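Local coordinates for protein aerobactin synthase IucA (Klebsiella pneumoniae subsp. pneumoniae, PDB 5JM8) that probably uses ATP to activate citrate and join it to a modified lysine in the assembly of the siderophore aerobactin, at residues N544-C547 against Y548-D551; H108-V111 against M112-H115; I89-K92 against L93-Q96. All coordinates share one frame; numbering follows the deposited sequence.

In the fold
Three short helical pieces, each of two continuous halves, are met in chain order, and each closes nothing longer than itself. Contact 3 comes first, at the end of helix 82-96; contact 2 follows on the next helix, 101-124; contact 1 arrives far later, on the short helix 545-549. They stand in series, neither nesting nor crossing. Space brings them together: H108 of contact 2 packs on V90 of contact 3, the rings of F545 and F546 in contact 1 rest on L93 of contact 3, and D551 of contact 1 forms a salt bridge with R110 of contact 2. A late piece of chain is thus tied to two early helices.

Contact 1: N544-C547 against Y548-D551; sequences NFFC and YLND
F546 and L549, three residues apart on the short helix 545-549, lie side by side and point the same way, with F546 CD1 4.0 Å from L549 CD2. This is the buried, well-packed side of the turn. F545 adds to it from within its own half: its CD1 stands 3.7 Å above the plane of the F546 ring, over the ring's centre. F546 CG in turn lies in the plane of the F545 ring, at its edge, an arrangement that sets the two phenyl groups at a steep angle.

The backbone closes the turn with a bond from Y548 N to N544 O (2.9 Å) and another from L549 N to F545 O (3.2 Å). Y548, its chi1 near trans at -166°, sends its ring away from residues 544-547, although its CB still touches N544 O at 3.1 Å. Toward N550 and D551 the packing thins out: N550 N reaches F546 O at 3.3 Å in a weak bond, both residues are exposed, and the D551 carboxylate turns to R110 for its salt bridge.

The N544 side chain lies about 7 Å from the bound ATP. Around the turn, helix 14-26 receives F545 at S22 and L23 and accepts its N-H through the E26 carboxylate, helix 82-96 meets both phenylalanines through L93, and helix 101-124 supplies F107 to L549 and R110 to Y548.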
loop_
_atom_site.group_PDB
_atom_site.type_symbol
_atom_site.label_atom_id
_atom_site.label_comp_id
_atom_site.label_asym_id
_atom_site.label_seq_id
_atom_site.Cartn_x
_atom_site.Cartn_y
_atom_site.Cartn_z
ATOM N N ASN A 544 37.540 -6.472 23.266
ATOM C CA ASN A 544 37.757 -5.920 21.932
ATOM C C ASN A 544 38.852 -4.856 21.893
ATOM O O ASN A 544 39.494 -4.658 20.862
ATOM C CB ASN A 544 36.457 -5.316 21.395
ATOM C CG ASN A 544 35.399 -6.359 21.112
ATOM O OD1 ASN A 544 35.540 -7.171 20.199
ATOM N ND2 ASN A 544 34.323 -6.333 21.888
ATOM N N PHE A 545 39.062 -4.174 23.015
ATOM C CA PHE A 545 39.972 -3.033 23.060
ATOM C C PHE A 545 41.433 -3.468 22.911
ATOM O O PHE A 545 42.168 -2.903 22.101
ATOM C CB PHE A 545 39.774 -2.254 24.366
ATOM C CG PHE A 545 40.667 -1.048 24.503
ATOM C CD1 PHE A 545 41.984 -1.198 24.903
ATOM C CD2 PHE A 545 40.190 0.231 24.261
ATOM C CE1 PHE A 545 42.813 -0.103 25.041
ATOM C CE2 PHE A 545 41.015 1.331 24.402
ATOM C CZ PHE A 545 42.328 1.163 24.787
ATOM N N PHE A 546 41.855 -4.468 23.681
ATOM C CA PHE A 546 43.240 -4.931 23.624
ATOM C C PHE A 546 43.420 -5.951 22.505
ATOM O O PHE A 546 44.541 -6.231 22.082
ATOM C CB PHE A 546 43.669 -5.518 24.971
ATOM C CG PHE A 546 43.748 -4.496 26.068
ATOM C CD1 PHE A 546 44.784 -3.578 26.105
ATOM C CD2 PHE A 546 42.778 -4.445 27.054
ATOM C CE1 PHE A 546 44.854 -2.630 27.107
ATOM C CE2 PHE A 546 42.842 -3.502 28.057
ATOM C CZ PHE A 546 43.884 -2.593 28.085
ATOM N N CYS A 547 42.308 -6.493 22.020
ATOM C CA CYS A 547 42.334 -7.368 20.855
ATOM C C CYS A 547 42.584 -6.549 19.595
ATOM O O CYS A 547 43.278 -6.987 18.678
ATOM C CB CYS A 547 41.022 -8.142 20.727
ATOM S SG CYS A 547 40.952 -9.266 19.312
ATOM N N TYR A 548 42.011 -5.350 19.563
ATOM C CA TYR A 548 42.117 -4.463 18.411
ATOM C C TYR A 548 43.481 -3.780 18.375
ATOM O O TYR A 548 44.009 -3.459 17.309
ATOM C CB TYR A 548 41.000 -3.420 18.458
ATOM C CG TYR A 548 40.801 -2.657 17.174
ATOM C CD1 TYR A 548 40.281 -3.283 16.058
ATOM C CD2 TYR A 548 41.116 -1.310 17.084
ATOM C CE1 TYR A 548 40.088 -2.601 14.884
ATOM C CE2 TYR A 548 40.925 -0.615 15.910
ATOM C CZ TYR A 548 40.407 -1.268 14.813
ATOM O OH TYR A 548 40.208 -0.588 13.640
ATOM N N LEU A 549 44.041 -3.568 19.559
ATOM C CA LEU A 549 45.365 -2.982 19.714
ATOM C C LEU A 549 46.446 -3.955 19.242
ATOM O O LEU A 549 47.522 -3.540 18.809
ATOM C CB LEU A 549 45.575 -2.595 21.178
ATOM C CG LEU A 549 46.905 -2.002 21.640
ATOM C CD1 LEU A 549 47.244 -0.717 20.901
ATOM C CD2 LEU A 549 46.818 -1.755 23.136
ATOM N N ASN A 550 46.143 -5.250 19.331
ATOM C CA ASN A 550 47.020 -6.309 18.828
ATOM C C ASN A 550 46.409 -7.065 17.649
ATOM O O ASN A 550 45.737 -8.078 17.842
ATOM C CB ASN A 550 47.340 -7.309 19.941
ATOM C CG ASN A 550 48.154 -6.699 21.063
ATOM O OD1 ASN A 550 48.932 -5.768 20.849
ATOM N ND2 ASN A 550 47.986 -7.231 22.269
ATOM N N ASP A 551 46.653 -6.586 16.432
ATOM C CA ASP A 551 46.124 -7.241 15.236
ATOM C C ASP A 551 46.639 -8.673 15.112
ATOM O O ASP A 551 45.858 -9.620 15.018
ATOM C CB ASP A 551 46.490 -6.448 13.980
ATOM C CG ASP A 551 45.736 -5.137 13.874
ATOM O OD1 ASP A 551 44.763 -4.941 14.635
ATOM O OD2 ASP A 551 46.111 -4.306 13.020
#

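Contact 2: H108-V111 against M112-H115; sequences HQRV and MESH
H108 and M112 meet one turn apart on helix 101-124, in the van der Waals and sulfur-aromatic part of this contact. M112 CG approaches H108 CE1 at 3.8 Å, and the thioether then bends at chi2 (-48°), which leaves SD 5.0 Å from the imidazole centroid, 37° off the ring normal. The methyl CE lies 3.9 Å from both V111 CG1 and H108 NE2. V111 and M112 also pack on F82 of helix 82-96.

Four regular main-chain hydrogen bonds form the second group, the straightest from S114 N to R110 O at 170°.

Charge makes the third. The E113 chain starts across Q109 O, its CG 3.2 Å away, and brings OE1 to 4.0 Å from R110 CG, yet E113 OE1 and R110 NE remain 5.6 Å apart. R110 is extended from CG to NE and spends its NH1 on D551 instead.

Other polar ends are bonded to neighbouring parts of the fold: H108 NE2 to S86, S114 OG (about 9 Å from the ATP) to K156, H115 NE2 to D13. The chemistry therefore divides: M112 packs along the helix, polar tips link it outward, and E113 probably offers R110 only weak attraction.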
loop_
_atom_site.group_PDB
_atom_site.type_symbol
_atom_site.label_atom_id
_atom_site.label_comp_id
_atom_site.label_asym_id
_atom_site.label_seq_id
_atom_site.Cartn_x
_atom_site.Cartn_y
_atom_site.Cartn_z
ATOM N N HIS A 108 45.588 4.239 17.318
ATOM C CA HIS A 108 45.066 5.565 17.633
ATOM C C HIS A 108 44.471 6.258 16.412
ATOM O O HIS A 108 43.438 6.917 16.521
ATOM C CB HIS A 108 46.161 6.448 18.233
ATOM C CG HIS A 108 45.671 7.791 18.680
ATOM N ND1 HIS A 108 45.683 8.898 17.859
ATOM C CD2 HIS A 108 45.146 8.202 19.859
ATOM C CE1 HIS A 108 45.191 9.934 18.515
ATOM N NE2 HIS A 108 44.859 9.538 19.731
ATOM N N GLN A 109 45.121 6.125 15.258
ATOM C CA GLN A 109 44.614 6.763 14.046
ATOM C C GLN A 109 43.271 6.146 13.660
ATOM O O GLN A 109 42.354 6.854 13.251
ATOM C CB GLN A 109 45.620 6.651 12.887
ATOM C CG GLN A 109 45.889 5.237 12.389
ATOM C CD GLN A 109 46.820 5.197 11.188
ATOM O OE1 GLN A 109 47.384 6.216 10.787
ATOM N NE2 GLN A 109 46.982 4.013 10.605
ATOM N N ARG A 110 43.156 4.830 13.819
ATOM C CA ARG A 110 41.913 4.127 13.515
ATOM C C ARG A 110 40.782 4.568 14.443
ATOM O O ARG A 110 39.636 4.696 14.016
ATOM C CB ARG A 110 42.116 2.611 13.614
ATOM C CG ARG A 110 42.883 2.020 12.439
ATOM C CD ARG A 110 43.147 0.530 12.613
ATOM N NE ARG A 110 43.790 -0.058 11.439
ATOM C CZ ARG A 110 44.150 -1.335 11.343
ATOM N NH1 ARG A 110 43.940 -2.168 12.353
ATOM N NH2 ARG A 110 44.726 -1.781 10.235
ATOM N N VAL A 111 41.109 4.796 15.710
ATOM C CA VAL A 111 40.126 5.252 16.689
ATOM C C VAL A 111 39.631 6.662 16.358
ATOM O O VAL A 111 38.480 7.000 16.634
ATOM C CB VAL A 111 40.713 5.228 18.119
ATOM C CG1 VAL A 111 39.835 6.004 19.087
ATOM C CG2 VAL A 111 40.876 3.797 18.595
ATOM N N MET A 112 40.508 7.483 15.785
ATOM C CA MET A 112 40.130 8.829 15.354
ATOM C C MET A 112 39.322 8.786 14.069
ATOM O O MET A 112 38.388 9.568 13.887
ATOM C CB MET A 112 41.364 9.705 15.141
ATOM C CG MET A 112 42.043 10.171 16.416
ATOM S SD MET A 112 40.905 10.868 17.638
ATOM C CE MET A 112 41.074 9.657 18.930
ATOM N N GLU A 113 39.704 7.886 13.169
ATOM C CA GLU A 113 38.981 7.704 11.920
ATOM C C GLU A 113 37.535 7.342 12.229
ATOM O O GLU A 113 36.609 7.960 11.711
ATOM C CB GLU A 113 39.644 6.624 11.057
ATOM C CG GLU A 113 40.922 7.084 10.346
ATOM C CD GLU A 113 41.661 5.953 9.648
ATOM O OE1 GLU A 113 41.355 4.772 9.921
ATOM O OE2 GLU A 113 42.552 6.249 8.823
ATOM N N SER A 114 37.353 6.354 13.099
ATOM C CA SER A 114 36.019 5.934 13.510
ATOM C C SER A 114 35.260 7.093 14.150
ATOM O O SER A 114 34.100 7.337 13.825
ATOM C CB SER A 114 36.103 4.757 14.483
ATOM O OG SER A 114 34.818 4.388 14.955
ATOM N N HIS A 115 35.924 7.807 15.054
ATOM C CA HIS A 115 35.299 8.918 15.763
ATOM C C HIS A 115 34.836 9.998 14.791
ATOM O O HIS A 115 33.773 10.591 14.971
ATOM C CB HIS A 115 36.272 9.511 16.789
ATOM C CG HIS A 115 35.719 10.682 17.539
ATOM N ND1 HIS A 115 35.806 11.976 17.071
ATOM C CD2 HIS A 115 35.073 10.757 18.727
ATOM C CE1 HIS A 115 35.237 12.795 17.936
ATOM N NE2 HIS A 115 34.785 12.082 18.951
#

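Contact 3: I89-K92 against L93-Q96; sequences IVDK and LQHQ
The last turns of helix 82-96 hold a histidine folded back onto its own helix, with H95 meeting D91 one turn earlier. H95 CG lies beside the backbone N and anti to the carbonyl carbon (chi1 -63°), a torsion that swings the imidazole back along the helix. Its ND1 donates to D91 O at 2.7 Å, from above the carbonyl plane. The same oxygen takes two weak bonds as well, from Q94 N and H95 N, so three N-H groups converge on it. Next to ND1, the ring carbon CE1 faces the D91 carboxylate, 3.2 Å from OD1 and 3.3 Å from OD2; D91 CG lies in the ring plane at its edge, while the carboxylate plane is turned 76° from the ring.

Apolar packing comes from L93 CD1, 4.2 Å from I89 CG2, while L93 CG rests on the backbone, 3.2 Å from I89 O. L93 CD1 also packs on F545, and its other methyl, CD2, reaches F546.

K92, fully extended, runs alongside Q96 but gives NZ to D29 in a salt bridge.

ND1 is the donor in the H95 bond; the nearby carboxylate could favour a protonated ring, though H95 is exposed and both residues touch a crystal neighbour.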
loop_
_atom_site.group_PDB
_atom_site.type_symbol
_atom_site.label_atom_id
_atom_site.label_comp_id
_atom_site.label_asym_id
_atom_site.label_seq_id
_atom_site.Cartn_x
_atom_site.Cartn_y
_atom_site.Cartn_z
ATOM N N ILE A 89 46.052 8.042 26.727
ATOM C CA ILE A 89 45.768 6.692 27.201
ATOM C C ILE A 89 46.555 5.657 26.406
ATOM O O ILE A 89 47.008 4.663 26.962
ATOM C CB ILE A 89 44.260 6.367 27.122
ATOM C CG1 ILE A 89 43.489 7.220 28.131
ATOM C CG2 ILE A 89 44.006 4.890 27.417
ATOM C CD1 ILE A 89 41.989 7.200 27.941
ATOM N N VAL A 90 46.706 5.876 25.105
ATOM C CA VAL A 90 47.496 4.965 24.282
ATOM C C VAL A 90 48.969 5.029 24.687
ATOM O O VAL A 90 49.677 4.023 24.645
ATOM C CB VAL A 90 47.349 5.283 22.777
ATOM C CG1 VAL A 90 48.338 4.468 21.945
ATOM C CG2 VAL A 90 45.923 5.009 22.316
ATOM N N ASP A 91 49.430 6.212 25.085
ATOM C CA ASP A 91 50.802 6.367 25.562
ATOM C C ASP A 91 51.007 5.611 26.872
ATOM O O ASP A 91 52.038 4.967 27.071
ATOM C CB ASP A 91 51.148 7.846 25.753
ATOM C CG ASP A 91 52.511 8.046 26.392
ATOM O OD1 ASP A 91 53.529 7.911 25.680
ATOM O OD2 ASP A 91 52.565 8.339 27.607
ATOM N N LYS A 92 50.024 5.704 27.764
ATOM C CA LYS A 92 50.045 4.967 29.023
ATOM C C LYS A 92 50.196 3.472 28.763
ATOM O O LYS A 92 50.949 2.784 29.451
ATOM C CB LYS A 92 48.767 5.242 29.823
ATOM C CG LYS A 92 48.579 4.367 31.062
ATOM C CD LYS A 92 47.248 4.655 31.753
ATOM C CE LYS A 92 46.987 3.685 32.903
ATOM N NZ LYS A 92 45.694 3.949 33.599
ATOM N N LEU A 93 49.486 2.980 27.753
ATOM C CA LEU A 93 49.471 1.558 27.444
ATOM C C LEU A 93 50.769 1.110 26.781
ATOM O O LEU A 93 51.161 -0.052 26.895
ATOM C CB LEU A 93 48.279 1.230 26.541
ATOM C CG LEU A 93 46.898 1.467 27.161
ATOM C CD1 LEU A 93 45.800 1.299 26.122
ATOM C CD2 LEU A 93 46.660 0.540 28.341
ATOM N N GLN A 94 51.431 2.031 26.086
ATOM C CA GLN A 94 52.687 1.716 25.418
ATOM C C GLN A 94 53.776 1.397 26.441
ATOM O O GLN A 94 54.628 0.539 26.209
ATOM C CB GLN A 94 53.130 2.873 24.521
ATOM C CG GLN A 94 54.316 2.529 23.632
ATOM C CD GLN A 94 54.772 3.690 22.771
ATOM O OE1 GLN A 94 54.169 4.762 22.776
ATOM N NE2 GLN A 94 55.850 3.477 22.023
ATOM N N HIS A 95 53.736 2.092 27.573
ATOM C CA HIS A 95 54.668 1.836 28.666
ATOM C C HIS A 95 54.284 0.591 29.451
ATOM O O HIS A 95 55.129 -0.247 29.767
ATOM C CB HIS A 95 54.718 3.026 29.622
ATOM C CG HIS A 95 55.215 4.287 28.993
ATOM N ND1 HIS A 95 54.371 5.223 28.436
ATOM C CD2 HIS A 95 56.469 4.772 28.841
ATOM C CE1 HIS A 95 55.085 6.229 27.965
ATOM N NE2 HIS A 95 56.361 5.979 28.195
ATOM N N GLN A 96 53.000 0.487 29.770
ATOM C CA GLN A 96 52.501 -0.567 30.642
ATOM C C GLN A 96 52.722 -1.948 30.038
ATOM O O GLN A 96 53.069 -2.891 30.747
ATOM C CB GLN A 96 51.014 -0.344 30.926
ATOM C CG GLN A 96 50.463 -1.171 32.074
ATOM C CD GLN A 96 49.031 -0.804 32.415
ATOM O OE1 GLN A 96 48.479 0.158 31.879
ATOM N NE2 GLN A 96 48.422 -1.574 33.310
#